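Local coordinates for protein carbohydrate oxidase (Microdochium nivale, PDB 3RJA) that oxidises the C1 hydroxyl of mono-, oligo- and polysaccharides to lactones with its FAD cofactor, reducing molecular oxygen to hydrogen peroxide, at residues N336-Y341 / G408-V413. Sequence-based numbering, arbitrary orientation.
Sequences NFVDYY and GWVNSV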
ATOM      1  N   ASN A 336       2.086  -1.635  26.546  1.00 17.72           N
ATOM      2  CA  ASN A 336       1.020  -2.596  26.254  1.00 16.20           C
ATOM      3  C   ASN A 336       1.427  -3.422  25.045  1.00 16.52           C
ATOM      4  O   ASN A 336       1.204  -4.620  25.018  1.00 16.25           O
ATOM      5  CB  ASN A 336      -0.313  -1.881  25.958  1.00 16.41           C
ATOM      6  CG  ASN A 336      -0.844  -1.113  27.149  1.00 17.33           C
ATOM      7  OD1 ASN A 336      -0.384  -1.319  28.270  1.00 18.85           O
ATOM      8  ND2 ASN A 336      -1.813  -0.216  26.918  1.00 16.51           N
ATOM      9  N   PHE A 337       2.034  -2.777  24.054  1.00 15.97           N
ATOM     10  CA  PHE A 337       2.473  -3.478  22.843  1.00 15.94           C
ATOM     11  C   PHE A 337       3.436  -4.624  23.187  1.00 16.01           C
ATOM     12  O   PHE A 337       3.263  -5.751  22.738  1.00 16.13           O
ATOM     13  CB  PHE A 337       3.131  -2.499  21.855  1.00 15.22           C
ATOM     14  CG  PHE A 337       3.667  -3.159  20.609  1.00 15.39           C
ATOM     15  CD1 PHE A 337       4.956  -3.689  20.577  1.00 15.44           C
ATOM     16  CD2 PHE A 337       2.890  -3.239  19.473  1.00 15.77           C
ATOM     17  CE1 PHE A 337       5.470  -4.296  19.426  1.00 15.01           C
ATOM     18  CE2 PHE A 337       3.395  -3.850  18.314  1.00 15.85           C
ATOM     19  CZ  PHE A 337       4.682  -4.371  18.296  1.00 15.64           C
ATOM     20  N   VAL A 338       4.459  -4.308  23.979  1.00 17.39           N
ATOM     21  CA  VAL A 338       5.486  -5.270  24.388  1.00 18.18           C
ATOM     22  C   VAL A 338       4.950  -6.375  25.329  1.00 19.56           C
ATOM     23  O   VAL A 338       5.386  -7.528  25.220  1.00 18.46           O
ATOM     24  CB  VAL A 338       6.720  -4.530  24.965  1.00 19.87           C
ATOM     25  CG1 VAL A 338       7.721  -5.501  25.591  1.00 16.85           C
ATOM     26  CG2 VAL A 338       7.416  -3.702  23.826  1.00 18.94           C
ATOM     27  N   ASP A 339       4.013  -6.024  26.226  1.00 17.77           N
ATOM     28  CA  ASP A 339       3.323  -7.023  27.072  1.00 18.86           C
ATOM     29  C   ASP A 339       2.677  -8.124  26.202  1.00 20.36           C
ATOM     30  O   ASP A 339       2.921  -9.322  26.406  1.00 18.03           O
ATOM     31  CB  ASP A 339       2.273  -6.347  27.971  1.00 17.48           C
ATOM     32  CG  ASP A 339       2.886  -5.716  29.244  1.00 20.03           C
ATOM     33  OD1 ASP A 339       4.049  -5.996  29.601  1.00 18.28           O
ATOM     34  OD2 ASP A 339       2.184  -4.933  29.899  1.00 21.36           O
ATOM     35  N   TYR A 340       1.893  -7.692  25.202  1.00 19.21           N
ATOM     36  CA  TYR A 340       1.212  -8.589  24.271  1.00 17.91           C
ATOM     37  C   TYR A 340       2.212  -9.360  23.419  1.00 17.35           C
ATOM     38  O   TYR A 340       2.078 -10.555  23.219  1.00 16.71           O
ATOM     39  CB  TYR A 340       0.299  -7.743  23.367  1.00 18.57           C
ATOM     40  CG  TYR A 340      -0.840  -8.497  22.710  1.00 16.71           C
ATOM     41  CD1 TYR A 340      -0.673  -9.128  21.478  1.00 17.94           C
ATOM     42  CD2 TYR A 340      -2.087  -8.572  23.328  1.00 16.59           C
ATOM     43  CE1 TYR A 340      -1.742  -9.821  20.871  1.00 17.11           C
ATOM     44  CE2 TYR A 340      -3.155  -9.230  22.734  1.00 17.38           C
ATOM     45  CZ  TYR A 340      -2.973  -9.853  21.503  1.00 17.75           C
ATOM     46  OH  TYR A 340      -4.028 -10.521  20.931  1.00 19.30           O
ATOM     47  N   TYR A 341       3.226  -8.660  22.919  1.00 17.30           N
ATOM     48  CA  TYR A 341       4.308  -9.268  22.133  1.00 17.06           C
ATOM     49  C   TYR A 341       4.798 -10.546  22.831  1.00 19.35           C
ATOM     50  O   TYR A 341       4.839 -11.632  22.215  1.00 18.55           O
ATOM     51  CB  TYR A 341       5.455  -8.262  22.062  1.00 13.97           C
ATOM     52  CG  TYR A 341       6.566  -8.502  21.081  1.00 13.80           C
ATOM     53  CD1 TYR A 341       6.690  -9.706  20.350  1.00 12.53           C
ATOM     54  CD2 TYR A 341       7.526  -7.501  20.876  1.00 12.24           C
ATOM     55  CE1 TYR A 341       7.750  -9.893  19.441  1.00 12.92           C
ATOM     56  CE2 TYR A 341       8.576  -7.688  19.990  1.00 13.06           C
ATOM     57  CZ  TYR A 341       8.692  -8.870  19.275  1.00 12.61           C
ATOM     58  OH  TYR A 341       9.728  -8.977  18.369  1.00 12.78           O
ATOM     59  N   GLY A 408      -6.413  -7.929  19.345  1.00 16.16           N
ATOM     60  CA  GLY A 408      -5.908  -7.663  20.689  1.00 17.54           C
ATOM     61  C   GLY A 408      -4.604  -6.880  20.673  1.00 16.68           C
ATOM     62  O   GLY A 408      -4.386  -6.010  21.509  1.00 18.76           O
ATOM     63  N   TRP A 409      -3.731  -7.167  19.712  1.00 15.32           N
ATOM     64  CA  TRP A 409      -2.469  -6.436  19.642  1.00 15.37           C
ATOM     65  C   TRP A 409      -2.722  -4.967  19.322  1.00 15.19           C
ATOM     66  O   TRP A 409      -2.114  -4.094  19.920  1.00 15.28           O
ATOM     67  CB  TRP A 409      -1.521  -7.050  18.609  1.00 14.08           C
ATOM     68  CG  TRP A 409      -0.058  -6.992  18.992  1.00 12.43           C
ATOM     69  CD1 TRP A 409       0.539  -6.180  19.948  1.00 12.81           C
ATOM     70  CD2 TRP A 409       0.989  -7.751  18.410  1.00 12.02           C
ATOM     71  NE1 TRP A 409       1.891  -6.421  19.990  1.00 12.25           N
ATOM     72  CE2 TRP A 409       2.192  -7.377  19.053  1.00 12.30           C
ATOM     73  CE3 TRP A 409       1.030  -8.740  17.412  1.00 11.80           C
ATOM     74  CZ2 TRP A 409       3.407  -7.955  18.733  1.00 11.96           C
ATOM     75  CZ3 TRP A 409       2.233  -9.284  17.078  1.00 11.13           C
ATOM     76  CH2 TRP A 409       3.411  -8.899  17.742  1.00 11.75           C
ATOM     77  N   VAL A 410      -3.629  -4.707  18.373  1.00 16.11           N
ATOM     78  CA  VAL A 410      -3.942  -3.349  17.954  1.00 15.24           C
ATOM     79  C   VAL A 410      -4.639  -2.620  19.113  1.00 16.58           C
ATOM     80  O   VAL A 410      -4.355  -1.456  19.392  1.00 15.98           O
ATOM     81  CB  VAL A 410      -4.839  -3.354  16.679  1.00 15.64           C
ATOM     82  CG1 VAL A 410      -5.570  -2.016  16.506  1.00 15.51           C
ATOM     83  CG2 VAL A 410      -4.006  -3.694  15.426  1.00 14.59           C
ATOM     84  N   ASN A 411      -5.544  -3.328  19.789  1.00 18.77           N
ATOM     85  CA  ASN A 411      -6.252  -2.771  20.938  1.00 19.64           C
ATOM     86  C   ASN A 411      -5.260  -2.433  22.058  1.00 18.47           C
ATOM     87  O   ASN A 411      -5.411  -1.415  22.750  1.00 16.18           O
ATOM     88  CB  ASN A 411      -7.331  -3.745  21.435  1.00 21.65           C
ATOM     89  CG  ASN A 411      -7.822  -3.407  22.839  1.00 29.62           C
ATOM     90  OD1 ASN A 411      -8.633  -2.492  23.022  1.00 30.92           O
ATOM     91  ND2 ASN A 411      -7.320  -4.146  23.846  1.00 33.63           N
ATOM     92  N   SER A 412      -4.233  -3.275  22.208  1.00 19.10           N
ATOM     93  CA  SER A 412      -3.190  -3.009  23.210  1.00 19.06           C
ATOM     94  C   SER A 412      -2.604  -1.606  23.035  1.00 19.41           C
ATOM     95  O   SER A 412      -2.313  -0.947  24.030  1.00 19.93           O
ATOM     96  CB  SER A 412      -2.093  -4.089  23.221  1.00 16.33           C
ATOM     97  OG  SER A 412      -1.049  -3.789  22.311  1.00 18.05           O
ATOM     98  N   VAL A 413      -2.456  -1.140  21.783  1.00 17.74           N
ATOM     99  CA  VAL A 413      -1.916   0.198  21.523  1.00 15.67           C
ATOM    100  C   VAL A 413      -2.996   1.278  21.623  1.00 16.83           C
ATOM    101  O   VAL A 413      -2.783   2.313  22.265  1.00 16.61           O
ATOM    102  CB  VAL A 413      -1.169   0.287  20.140  1.00 15.96           C
ATOM    103  CG1 VAL A 413      -0.760   1.727  19.802  1.00 14.79           C
ATOM    104  CG2 VAL A 413       0.044  -0.597  20.119  1.00 15.68           C
TER
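The indole of W409 is sandwiched between two rings of a single neighbouring helix, F337 on one face and Y340 on the other, while its N-H reaches the carbonyl of F337 itself. This is a worked example of near-antiparallel helix packing built on an aromatic cluster: the segments 336-341 and 408-413 run at 154°, their axes 8.4 Å apart, beside the large antiparallel sheet of this FAD-linked oxidase. Both stacks are offset and fall on the five-membered ring, the F337 centroid at 4.4 Å and that of Y340 at 4.7 Å. W409 NE1 comes over the rim of the F337 face and donates to F337 O at 3.1 Å, a bent bond; the same oxygen accepts Y341 N within its helix, so two donors grip it. Y340, its CG anti to the backbone N (chi1 -158°), turns one ring face to both the indole and the G408-W409 peptide, bringing CZ 3.3 Å from W409 N and OH against G408 CA. Replacing Y340 with alanine takes away the ring that lies against that peptide and would probably open a gap beside the indole. Y341 closes in obliquely on the same side as Y340, its CB beside W409 CZ2, while its hydroxyl hydrogen-bonds to D251 and Y355. From the sheet, W353 packs edge-to-face on W409, and Y355 does the same on F337. N336 ND2 spans the helices, donating at 3.0 Å to S412 O, which lies almost in the N336 amide plane and is met nearly end-on, while S412 OG turns back to W409 O at 2.6 Å.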